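Local coordinates for OxyA protein (Actinoplanes teichomyceticus, PDB 5HH3) that is a heme-dependent cytochrome P450 that probably catalyses a phenolic coupling step, cyclising the peptide precursor in glycopeptide antibiotic biosynthesis, at residues L31-L43 / R52-R64. Residues are numbered along the deposited sequence; the frame is centred on the assembly and turned at random.
Sequences LRSLMAEGPLTTL and RTAWLATGYDEIR
Thr41 and Leu56 pair across an antiparallel beta hairpin whose first strand, 40-45, lies at one edge of the mixed beta sheet in this cytochrome P450, through two backbone hydrogen bonds: Thr41 N to Leu56 O (3.0 Å) and Leu56 N to Thr41 O (2.8 Å). Leu43 N continues the ladder to Ala54 O. Where strand 53-57 gives way to helix 60-68, Pro39 O accepts two N-H groups: Gly59 N lies in the carbonyl plane on a lone pair, whereas Thr58 N, 2.9 Å from that oxygen, stands 36° above the plane. On the sheet face carrying Leu40, Thr42 and Trp55, the indole is gripped between two methyl groups. Leu40 CD2 sits over one side of its six-membered ring, 4.2 Å from the centroid, and Thr42 CG2 over the other at 4.0 Å. Thr53 CG2 also lies on the Thr42 side, nearer the rim. On the opposite sheet face, with Thr41, Leu56, its CG anti to the backbone N (chi1 180°), sends CD2 against Leu31 CD1 and Leu34 CD1, tying helix 29-37 to the sheet. Between that helix and the hairpin, one water is hydrogen-bonded to Thr58 OG1 (2.7 Å), Thr41 OG1 and Leu34 O; a second links Thr58 OG1 to Met35 O. Trp55 NE1 is hydrogen-bonded to Asp308 OD2, which would help fix the ring's rotation.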
loop_
_atom_site.group_PDB
_atom_site.type_symbol
_atom_site.label_atom_id
_atom_site.label_comp_id
_atom_site.label_asym_id
_atom_site.label_seq_id
_atom_site.Cartn_x
_atom_site.Cartn_y
_atom_site.Cartn_z
ATOM N N LEU B 31 -19.295 -0.464 -7.254
ATOM C CA LEU B 31 -18.937 -1.632 -8.071
ATOM C C LEU B 31 -20.042 -1.963 -9.100
ATOM O O LEU B 31 -19.736 -2.291 -10.247
ATOM C CB LEU B 31 -18.662 -2.857 -7.201
ATOM C CG LEU B 31 -18.191 -4.113 -7.938
ATOM C CD1 LEU B 31 -16.942 -3.842 -8.754
ATOM C CD2 LEU B 31 -17.961 -5.263 -6.988
ATOM N N ARG B 32 -21.296 -1.889 -8.663
ATOM C CA ARG B 32 -22.463 -2.093 -9.530
ATOM C C ARG B 32 -22.351 -1.195 -10.776
ATOM O O ARG B 32 -22.590 -1.641 -11.894
ATOM C CB ARG B 32 -23.753 -1.795 -8.746
ATOM C CG ARG B 32 -24.964 -2.655 -9.079
ATOM C CD ARG B 32 -26.004 -2.564 -7.959
ATOM N NE ARG B 32 -26.470 -1.198 -7.742
ATOM C CZ ARG B 32 -27.053 -0.757 -6.628
ATOM N NH1 ARG B 32 -27.254 -1.559 -5.608
ATOM N NH2 ARG B 32 -27.433 0.515 -6.536
ATOM N N SER B 33 -21.982 0.070 -10.563
ATOM C CA SER B 33 -21.851 1.020 -11.643
ATOM C C SER B 33 -20.756 0.635 -12.638
ATOM O O SER B 33 -20.967 0.689 -13.864
ATOM C CB SER B 33 -21.612 2.437 -11.093
ATOM O OG SER B 33 -21.475 3.344 -12.156
ATOM N N LEU B 34 -19.605 0.205 -12.125
ATOM C CA LEU B 34 -18.507 -0.228 -12.980
ATOM C C LEU B 34 -18.873 -1.493 -13.748
ATOM O O LEU B 34 -18.574 -1.605 -14.933
ATOM C CB LEU B 34 -17.203 -0.411 -12.175
ATOM C CG LEU B 34 -16.665 0.890 -11.544
ATOM C CD1 LEU B 34 -15.481 0.572 -10.641
ATOM C CD2 LEU B 34 -16.268 1.923 -12.592
ATOM N N MET B 35 -19.535 -2.426 -13.071
ATOM C CA MET B 35 -20.050 -3.656 -13.698
ATOM C C MET B 35 -20.930 -3.364 -14.932
ATOM O O MET B 35 -20.838 -4.060 -15.934
ATOM C CB MET B 35 -20.852 -4.474 -12.684
ATOM C CG MET B 35 -19.997 -5.257 -11.702
ATOM S SD MET B 35 -20.950 -5.833 -10.270
ATOM C CE MET B 35 -21.935 -7.106 -11.061
ATOM N N ALA B 36 -21.760 -2.331 -14.830
ATOM C CA ALA B 36 -22.702 -1.934 -15.890
ATOM C C ALA B 36 -22.029 -1.212 -17.046
ATOM O O ALA B 36 -22.584 -1.083 -18.134
ATOM C CB ALA B 36 -23.782 -1.052 -15.289
ATOM N N GLU B 37 -20.837 -0.701 -16.802
ATOM C CA GLU B 37 -20.113 0.059 -17.795
ATOM C C GLU B 37 -19.609 -0.822 -18.928
ATOM O O GLU B 37 -19.782 -0.476 -20.090
ATOM C CB GLU B 37 -18.937 0.791 -17.139
ATOM C CG GLU B 37 -18.468 1.983 -17.928
ATOM C CD GLU B 37 -17.740 3.007 -17.076
ATOM O OE1 GLU B 37 -16.719 3.518 -17.570
ATOM O OE2 GLU B 37 -18.195 3.311 -15.943
ATOM N N GLY B 38 -19.004 -1.951 -18.569
ATOM C CA GLY B 38 -18.441 -2.916 -19.527
ATOM C C GLY B 38 -17.637 -3.952 -18.742
ATOM O O GLY B 38 -17.631 -3.904 -17.516
ATOM N N PRO B 39 -16.973 -4.890 -19.432
ATOM C CA PRO B 39 -16.254 -5.972 -18.756
ATOM C C PRO B 39 -14.893 -5.567 -18.135
ATOM O O PRO B 39 -14.345 -6.313 -17.327
ATOM C CB PRO B 39 -16.070 -7.011 -19.866
ATOM C CG PRO B 39 -16.072 -6.220 -21.131
ATOM C CD PRO B 39 -17.061 -5.118 -20.882
ATOM N N LEU B 40 -14.381 -4.397 -18.505
ATOM C CA LEU B 40 -13.077 -3.917 -18.057
ATOM C C LEU B 40 -13.114 -2.397 -17.910
ATOM O O LEU B 40 -13.452 -1.721 -18.870
ATOM C CB LEU B 40 -12.029 -4.302 -19.113
ATOM C CG LEU B 40 -10.570 -4.148 -18.739
ATOM C CD1 LEU B 40 -10.124 -5.170 -17.710
ATOM C CD2 LEU B 40 -9.663 -4.234 -19.954
ATOM N N THR B 41 -12.771 -1.863 -16.740
ATOM C CA THR B 41 -12.698 -0.404 -16.508
ATOM C C THR B 41 -11.363 -0.010 -15.842
ATOM O O THR B 41 -10.638 -0.854 -15.331
ATOM C CB THR B 41 -13.865 0.093 -15.626
ATOM O OG1 THR B 41 -13.902 -0.650 -14.389
ATOM C CG2 THR B 41 -15.188 -0.105 -16.346
ATOM N N THR B 42 -11.034 1.275 -15.867
ATOM C CA THR B 42 -9.792 1.756 -15.267
ATOM C C THR B 42 -10.011 2.137 -13.809
ATOM O O THR B 42 -11.014 2.748 -13.460
ATOM C CB THR B 42 -9.241 2.976 -15.974
ATOM O OG1 THR B 42 -10.231 3.981 -15.945
ATOM C CG2 THR B 42 -8.924 2.689 -17.410
ATOM N N LEU B 43 -9.062 1.749 -12.964
ATOM C CA LEU B 43 -8.958 2.268 -11.625
ATOM C C LEU B 43 -8.175 3.542 -11.639
ATOM O O LEU B 43 -8.508 4.483 -10.923
ATOM C CB LEU B 43 -8.274 1.258 -10.708
ATOM C CG LEU B 43 -9.015 -0.043 -10.480
ATOM C CD1 LEU B 43 -8.115 -1.040 -9.752
ATOM C CD2 LEU B 43 -10.288 0.245 -9.702
ATOM N N ARG B 52 1.495 3.812 -16.529
ATOM C CA ARG B 52 0.753 2.571 -16.508
ATOM C C ARG B 52 -0.669 2.800 -16.052
ATOM O O ARG B 52 -0.951 3.759 -15.345
ATOM C CB ARG B 52 1.436 1.577 -15.573
ATOM C CG ARG B 52 2.885 1.292 -15.960
ATOM C CD ARG B 52 3.607 0.642 -14.796
ATOM N NE ARG B 52 4.044 1.638 -13.827
ATOM C CZ ARG B 52 4.598 1.350 -12.636
ATOM N NH1 ARG B 52 4.797 0.081 -12.248
ATOM N NH2 ARG B 52 4.948 2.343 -11.811
ATOM N N THR B 53 -1.529 1.865 -16.420
ATOM C CA THR B 53 -2.918 1.864 -16.029
ATOM C C THR B 53 -3.216 0.645 -15.173
ATOM O O THR B 53 -2.766 -0.481 -15.466
ATOM C CB THR B 53 -3.825 1.843 -17.261
ATOM O OG1 THR B 53 -3.608 3.033 -18.010
ATOM C CG2 THR B 53 -5.301 1.693 -16.894
ATOM N N ALA B 54 -3.986 0.878 -14.124
ATOM C CA ALA B 54 -4.512 -0.188 -13.308
ATOM C C ALA B 54 -5.973 -0.390 -13.694
ATOM O O ALA B 54 -6.784 0.557 -13.665
ATOM C CB ALA B 54 -4.376 0.161 -11.847
ATOM N N TRP B 55 -6.276 -1.611 -14.115
ATOM C CA TRP B 55 -7.577 -1.989 -14.612
ATOM C C TRP B 55 -8.282 -2.933 -13.636
ATOM O O TRP B 55 -7.635 -3.688 -12.892
ATOM C CB TRP B 55 -7.433 -2.771 -15.918
ATOM C CG TRP B 55 -6.739 -2.116 -17.054
ATOM C CD1 TRP B 55 -5.412 -2.204 -17.364
ATOM C CD2 TRP B 55 -7.349 -1.344 -18.101
ATOM N NE1 TRP B 55 -5.150 -1.503 -18.514
ATOM C CE2 TRP B 55 -6.330 -0.994 -19.009
ATOM C CE3 TRP B 55 -8.664 -0.923 -18.367
ATOM C CZ2 TRP B 55 -6.568 -0.239 -20.156
ATOM C CZ3 TRP B 55 -8.907 -0.156 -19.567
ATOM C CH2 TRP B 55 -7.865 0.168 -20.416
ATOM N N LEU B 56 -9.610 -2.900 -13.685
ATOM C CA LEU B 56 -10.462 -3.831 -12.962
ATOM C C LEU B 56 -11.255 -4.620 -13.977
ATOM O O LEU B 56 -11.970 -4.013 -14.764
ATOM C CB LEU B 56 -11.430 -3.069 -12.053
ATOM C CG LEU B 56 -12.410 -3.888 -11.212
ATOM C CD1 LEU B 56 -11.675 -4.582 -10.071
ATOM C CD2 LEU B 56 -13.501 -2.985 -10.653
ATOM N N ALA B 57 -11.138 -5.943 -13.954
ATOM C CA ALA B 57 -11.927 -6.842 -14.824
ATOM C C ALA B 57 -13.115 -7.338 -14.019
ATOM O O ALA B 57 -12.924 -7.888 -12.935
ATOM C CB ALA B 57 -11.091 -8.033 -15.284
ATOM N N THR B 58 -14.321 -7.114 -14.545
ATOM C CA THR B 58 -15.568 -7.525 -13.917
ATOM C C THR B 58 -16.363 -8.558 -14.731
ATOM O O THR B 58 -17.220 -9.235 -14.154
ATOM C CB THR B 58 -16.502 -6.306 -13.654
ATOM O OG1 THR B 58 -16.771 -5.615 -14.877
ATOM C CG2 THR B 58 -15.887 -5.321 -12.675
ATOM N N GLY B 59 -16.125 -8.631 -16.049
ATOM C CA GLY B 59 -16.807 -9.573 -16.929
ATOM C C GLY B 59 -16.317 -10.992 -16.703
ATOM O O GLY B 59 -15.104 -11.230 -16.569
ATOM N N TYR B 60 -17.263 -11.923 -16.652
ATOM C CA TYR B 60 -16.986 -13.348 -16.363
ATOM C C TYR B 60 -15.956 -13.959 -17.316
ATOM O O TYR B 60 -14.947 -14.548 -16.887
ATOM C CB TYR B 60 -18.290 -14.175 -16.435
ATOM C CG TYR B 60 -18.240 -15.491 -15.711
ATOM C CD1 TYR B 60 -17.806 -16.669 -16.338
ATOM C CD2 TYR B 60 -18.665 -15.577 -14.396
ATOM C CE1 TYR B 60 -17.762 -17.884 -15.641
ATOM C CE2 TYR B 60 -18.638 -16.774 -13.698
ATOM C CZ TYR B 60 -18.197 -17.922 -14.322
ATOM O OH TYR B 60 -18.210 -19.081 -13.566
ATOM N N ASP B 61 -16.204 -13.817 -18.607
ATOM C CA ASP B 61 -15.322 -14.406 -19.604
ATOM C C ASP B 61 -13.992 -13.669 -19.700
ATOM O O ASP B 61 -12.974 -14.291 -19.950
ATOM C CB ASP B 61 -15.989 -14.462 -20.978
ATOM C CG ASP B 61 -17.172 -15.406 -21.007
ATOM O OD1 ASP B 61 -17.189 -16.423 -20.285
ATOM O OD2 ASP B 61 -18.088 -15.127 -21.776
ATOM N N GLU B 62 -14.020 -12.360 -19.496
ATOM C CA GLU B 62 -12.809 -11.562 -19.539
ATOM C C GLU B 62 -11.900 -11.901 -18.341
ATOM O O GLU B 62 -10.680 -11.925 -18.461
ATOM C CB GLU B 62 -13.143 -10.066 -19.578
ATOM C CG GLU B 62 -13.773 -9.607 -20.909
ATOM C CD GLU B 62 -15.245 -9.969 -21.070
ATOM O OE1 GLU B 62 -15.905 -10.433 -20.110
ATOM O OE2 GLU B 62 -15.757 -9.784 -22.181
ATOM N N ILE B 63 -12.503 -12.159 -17.187
ATOM C CA ILE B 63 -11.735 -12.593 -16.014
ATOM C C ILE B 63 -11.094 -13.971 -16.293
ATOM O O ILE B 63 -9.935 -14.181 -15.969
ATOM C CB ILE B 63 -12.585 -12.633 -14.737
ATOM C CG1 ILE B 63 -12.874 -11.204 -14.269
ATOM C CG2 ILE B 63 -11.880 -13.426 -13.633
ATOM C CD1 ILE B 63 -13.980 -11.119 -13.224
ATOM N N ARG B 64 -11.836 -14.891 -16.899
ATOM C CA ARG B 64 -11.254 -16.195 -17.267
ATOM C C ARG B 64 -10.112 -16.042 -18.290
ATOM O O ARG B 64 -9.107 -16.742 -18.218
ATOM C CB ARG B 64 -12.323 -17.153 -17.790
ATOM C CG ARG B 64 -13.274 -17.600 -16.689
ATOM C CD ARG B 64 -14.523 -18.244 -17.266
ATOM N NE ARG B 64 -14.190 -19.400 -18.078
ATOM C CZ ARG B 64 -14.309 -20.689 -17.733
ATOM N NH1 ARG B 64 -14.774 -21.077 -16.535
ATOM N NH2 ARG B 64 -13.959 -21.625 -18.623
HETATM O O HOH W 1 -15.868 -3.026 -15.042
HETATM O O HOH W 2 -18.987 -6.313 -16.034
#